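PDB 1WU4: xylanase Y from Bacillus halodurans, which hydrolyses xylooligosaccharides of three or more units, releasing xylose from the reducing end with inversion of the anomeric configuration. Local coordinates for residues A[30-35]-A[367-372]; A[324-329]-A[362-367]. The protein carries 1 engineered substitution. One frame throughout, in Å; residues are numbered along the deposited sequence.

From the N terminus the chain runs through two short helices, 8-11 and 17-20, and then helix 25-40, whose segment 30-35 waits some 330 residues for its partner near the C-terminal end of helix 358-372. Contact 1 therefore closes a very long loop that takes in most of the barrel. Contact 2 is nested inside it: helix 320-329 is followed by helix 340-348 before helix 358-372 comes back beside it, a loop of only 32 residues. Both contacts use helix 358-372, their segments overlapping at Phe367, and their centres lie about 9 Å apart. That helix thus joins an early helix, running against it, to a late one running with it.

Contact 1. Residues A[30-35]-A[367-372]; sequences ERVKDT and FAMLAL. With NI (nickel (II) ion), chain B.
Met369 reaches across from helix 358-372 and pushes its thioether chain between Arg31 and Thr35, one turn apart on helix 25-40. The apolar contacts carry most of the interface. Bends at chi2 (63°) and chi3 bring the Met369 methyl CE 3.4 Å from Arg31 CG, with the two side chains crossing at about a right angle. Behind it, Met369 CG rests against Val32 CG2 at 3.8 Å, these chains sliding past each other in opposite directions. Val32 turns its other branch to Leu370, CG1 lying 4.1 Å from CD2. The two segments run nearly antiparallel, at 153°, with their axes 9.8 Å apart, as suits neighbouring helices in the (alpha/alpha)6 barrel of glycoside hydrolase family 8; here the early helix 25-40 is laid against the last long helix of the chain.

No hydrogen bond crosses between the segments. Thr35 OG1, 3.2 Å from Met369 CE, donates to Arg31 O at 2.8 Å. Thr35 N reaches the same carbonyl from the opposite face of its plane, so two donors grip that oxygen, and the hydroxyl is held where the methyl meets it. The Met369 methyl also lies obliquely against the Arg31 guanidinium, CE 3.5 Å from NE; beyond it NH2 bonds to Trp348 O and Tyr365 OH, while the group also makes a cation-pi contact with Trp348. With an alanine here, Trp348 O and Tyr365 OH would probably lose this donor and a gap would be likely to open beside the Met369 methyl.

Metal binding belongs to another face of helix 25-40. The extended side chain of Glu30 carries OE1 to 1.9 Å from the nickel ion, which Glu27 OE2 also binds.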
# COMPACT_ATOMS: atom_id res chain seq x y z
N GLU A 30 19.16 -8.45 10.84
CA GLU A 30 19.65 -7.20 11.41
C GLU A 30 19.13 -5.98 10.65
O GLU A 30 18.71 -4.99 11.26
CB GLU A 30 21.18 -7.21 11.40
CG GLU A 30 21.83 -5.91 11.85
CD GLU A 30 23.34 -6.00 11.86
OE1 GLU A 30 23.90 -6.74 11.02
OE2 GLU A 30 23.97 -5.33 12.70
N ARG A 31 19.15 -6.05 9.33
CA ARG A 31 18.71 -4.95 8.49
C ARG A 31 17.21 -4.67 8.63
O ARG A 31 16.79 -3.51 8.68
CB ARG A 31 19.07 -5.24 7.03
CG ARG A 31 18.83 -4.10 6.07
CD ARG A 31 19.58 -2.83 6.44
NE ARG A 31 19.39 -1.82 5.41
CZ ARG A 31 20.03 -1.80 4.25
NH1 ARG A 31 20.94 -2.73 3.97
NH2 ARG A 31 19.73 -0.89 3.35
N VAL A 32 16.41 -5.73 8.68
CA VAL A 32 14.97 -5.57 8.83
C VAL A 32 14.67 -4.91 10.18
O VAL A 32 13.90 -3.95 10.25
CB VAL A 32 14.24 -6.92 8.76
CG1 VAL A 32 12.76 -6.74 9.06
CG2 VAL A 32 14.41 -7.53 7.37
N LYS A 33 15.28 -5.42 11.24
CA LYS A 33 15.07 -4.86 12.57
C LYS A 33 15.52 -3.41 12.64
O LYS A 33 14.82 -2.56 13.19
CB LYS A 33 15.81 -5.69 13.63
CG LYS A 33 15.64 -5.16 15.05
CD LYS A 33 16.27 -6.10 16.07
CE LYS A 33 16.15 -5.55 17.48
NZ LYS A 33 16.91 -4.28 17.65
N ASP A 34 16.69 -3.12 12.07
CA ASP A 34 17.20 -1.75 12.09
C ASP A 34 16.27 -0.79 11.36
O ASP A 34 16.05 0.33 11.81
CB ASP A 34 18.60 -1.69 11.47
CG ASP A 34 19.66 -2.37 12.35
OD1 ASP A 34 19.32 -2.79 13.47
OD2 ASP A 34 20.82 -2.47 11.90
N THR A 35 15.71 -1.24 10.24
CA THR A 35 14.79 -0.40 9.48
C THR A 35 13.57 -0.08 10.34
O THR A 35 13.15 1.07 10.43
CB THR A 35 14.35 -1.10 8.18
OG1 THR A 35 15.50 -1.41 7.39
CG2 THR A 35 13.42 -0.20 7.38
N PHE A 367 8.11 -1.57 3.79
CA PHE A 367 7.30 -2.61 3.15
C PHE A 367 8.19 -3.50 2.28
O PHE A 367 8.06 -4.72 2.29
CB PHE A 367 6.19 -2.00 2.29
CG PHE A 367 4.99 -1.54 3.07
CD1 PHE A 367 4.46 -2.32 4.10
CD2 PHE A 367 4.35 -0.35 2.75
CE1 PHE A 367 3.32 -1.92 4.80
CE2 PHE A 367 3.21 0.06 3.43
CZ PHE A 367 2.70 -0.72 4.46
N ALA A 368 9.10 -2.89 1.53
CA ALA A 368 10.01 -3.64 0.67
C ALA A 368 10.97 -4.51 1.50
O ALA A 368 11.29 -5.63 1.11
CB ALA A 368 10.79 -2.69 -0.22
N MET A 369 11.41 -3.99 2.64
CA MET A 369 12.31 -4.75 3.50
C MET A 369 11.58 -5.97 4.04
O MET A 369 12.15 -7.06 4.13
CB MET A 369 12.79 -3.88 4.67
CG MET A 369 14.11 -4.35 5.27
SD MET A 369 15.48 -4.24 4.09
CE MET A 369 16.16 -2.65 4.50
N LEU A 370 10.31 -5.80 4.40
CA LEU A 370 9.53 -6.92 4.91
C LEU A 370 9.26 -7.94 3.81
O LEU A 370 9.48 -9.13 4.00
CB LEU A 370 8.19 -6.42 5.48
CG LEU A 370 8.26 -5.59 6.77
CD1 LEU A 370 6.88 -5.05 7.10
CD2 LEU A 370 8.79 -6.44 7.92
N ALA A 371 8.80 -7.47 2.65
CA ALA A 371 8.48 -8.38 1.55
C ALA A 371 9.69 -9.13 1.00
O ALA A 371 9.63 -10.34 0.77
CB ALA A 371 7.78 -7.61 0.43
N LEU A 372 10.79 -8.42 0.78
CA LEU A 372 11.98 -9.07 0.22
C LEU A 372 12.67 -10.04 1.18
O LEU A 372 13.47 -10.86 0.74
CB LEU A 372 12.97 -8.01 -0.26
CG LEU A 372 12.50 -7.24 -1.50
CD1 LEU A 372 13.37 -6.01 -1.71
CD2 LEU A 372 12.55 -8.14 -2.73
NI NI B . 25.75 -7.23 10.88

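Contact 2. Residues A[324-329]-A[362-367]; sequences IATNAM and NCLYLF
Ala325 and Tyr365 bring their CA atoms to 5.2 Å where segments 324-329 and 362-367 run side by side in nearly the same direction, their axes 8.5 Å apart and inclined by 24°. The small side chain of Ala325 permits this closeness: its CB touches backbone rather than side chain, lying 3.8 Å from Tyr365 CA and just as near to Leu364 O. Next to it, Thr326 presents its methyl to Leu364, CG2 coming 3.7 Å from CD2. The threonine's first torsion (chi1 60°) sets OG1 between the backbone N and the carbonyl carbon, where it bonds to Leu323 O one turn back, and leaves CG2 to meet the leucine.

Parallel helices packed this closely and buried inside the protein are consistent with the inner ring of an (alpha/alpha)6 barrel. Leu364 lies near the catalytic centre inferred from related enzymes, its side chain about 6 Å from that of Glu70, the likely proton donor, and about 9 Å from that of Asp263, the likely proton acceptor.

One turn beyond Ala325, Met329 stretches out beyond CG and lays its sulfur alongside the other helix. SD is 3.9 Å from Phe367 O and 4.4 Å from Phe367 CB, while the phenylalanine ring leads away to meet Tyr74 edge-to-face. Tyr365 likewise gives the interface mainly its backbone; its CB points away from helix 320-329, and the ring packs edge-to-face with Phe347 while OH bonds to Thr350 O.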
# COMPACT_ATOMS: atom_id res chain seq x y z
N ILE A 324 13.17 3.41 -5.67
CA ILE A 324 14.13 2.31 -5.59
C ILE A 324 13.53 1.14 -4.82
O ILE A 324 13.61 -0.01 -5.25
CB ILE A 324 15.43 2.77 -4.87
CG1 ILE A 324 16.20 3.75 -5.76
CG2 ILE A 324 16.29 1.56 -4.51
CD1 ILE A 324 17.42 4.35 -5.09
N ALA A 325 12.92 1.43 -3.67
CA ALA A 325 12.32 0.39 -2.84
C ALA A 325 11.22 -0.37 -3.57
O ALA A 325 11.17 -1.60 -3.50
CB ALA A 325 11.77 1.00 -1.56
N THR A 326 10.34 0.35 -4.26
CA THR A 326 9.25 -0.32 -4.96
C THR A 326 9.74 -1.15 -6.14
O THR A 326 9.23 -2.25 -6.37
CB THR A 326 8.17 0.68 -5.44
OG1 THR A 326 8.75 1.63 -6.34
CG2 THR A 326 7.55 1.40 -4.25
N ASN A 327 10.72 -0.64 -6.88
CA ASN A 327 11.25 -1.40 -8.01
C ASN A 327 11.90 -2.69 -7.51
O ASN A 327 11.81 -3.73 -8.16
CB ASN A 327 12.26 -0.58 -8.80
CG ASN A 327 11.60 0.45 -9.70
OD1 ASN A 327 10.39 0.40 -9.95
ND2 ASN A 327 12.40 1.39 -10.21
N ALA A 328 12.55 -2.61 -6.36
CA ALA A 328 13.20 -3.79 -5.78
C ALA A 328 12.14 -4.79 -5.31
O ALA A 328 12.27 -5.99 -5.54
CB ALA A 328 14.09 -3.38 -4.61
N MET A 329 11.09 -4.29 -4.66
CA MET A 329 10.02 -5.16 -4.19
C MET A 329 9.36 -5.85 -5.38
O MET A 329 8.89 -6.99 -5.29
CB MET A 329 8.98 -4.34 -3.40
CG MET A 329 7.85 -5.16 -2.79
SD MET A 329 7.10 -4.25 -1.43
CE MET A 329 5.49 -5.05 -1.33
N ASN A 362 10.22 6.16 3.30
CA ASN A 362 10.48 5.16 4.32
C ASN A 362 9.36 4.16 4.55
O ASN A 362 9.62 3.04 4.98
CB ASN A 362 10.91 5.86 5.62
CG ASN A 362 12.26 6.53 5.47
OD1 ASN A 362 12.89 6.44 4.42
ND2 ASN A 362 12.70 7.21 6.53
N CYS A 363 8.12 4.55 4.27
CA CYS A 363 7.02 3.60 4.41
C CYS A 363 7.22 2.55 3.32
O CYS A 363 7.15 1.35 3.59
CB CYS A 363 5.66 4.28 4.22
SG CYS A 363 5.09 5.25 5.63
N LEU A 364 7.47 3.01 2.10
CA LEU A 364 7.70 2.11 0.97
C LEU A 364 8.93 1.25 1.24
O LEU A 364 8.97 0.07 0.89
CB LEU A 364 7.88 2.92 -0.32
CG LEU A 364 6.61 3.32 -1.09
CD1 LEU A 364 5.55 3.85 -0.14
CD2 LEU A 364 6.97 4.36 -2.14
N TYR A 365 9.93 1.85 1.88
CA TYR A 365 11.18 1.19 2.21
C TYR A 365 10.93 0.02 3.18
O TYR A 365 11.38 -1.10 2.93
CB TYR A 365 12.12 2.21 2.85
CG TYR A 365 13.58 1.81 2.95
CD1 TYR A 365 14.55 2.50 2.23
CD2 TYR A 365 13.99 0.79 3.80
CE1 TYR A 365 15.90 2.20 2.37
CE2 TYR A 365 15.34 0.47 3.95
CZ TYR A 365 16.28 1.18 3.23
OH TYR A 365 17.62 0.90 3.41
N LEU A 366 10.20 0.27 4.27
CA LEU A 366 9.93 -0.80 5.22
C LEU A 366 9.10 -1.92 4.60
O LEU A 366 9.36 -3.10 4.85
CB LEU A 366 9.24 -0.27 6.48
CG LEU A 366 8.91 -1.32 7.55
CD1 LEU A 366 10.16 -2.11 7.93
CD2 LEU A 366 8.32 -0.65 8.78
N PHE A 367 8.11 -1.57 3.79
CA PHE A 367 7.30 -2.61 3.15
C PHE A 367 8.19 -3.50 2.28
O PHE A 367 8.06 -4.72 2.29
CB PHE A 367 6.19 -2.00 2.29
CG PHE A 367 4.99 -1.54 3.07
CD1 PHE A 367 4.46 -2.32 4.10
CD2 PHE A 367 4.35 -0.35 2.75
CE1 PHE A 367 3.32 -1.92 4.80
CE2 PHE A 367 3.21 0.06 3.43
CZ PHE A 367 2.70 -0.72 4.46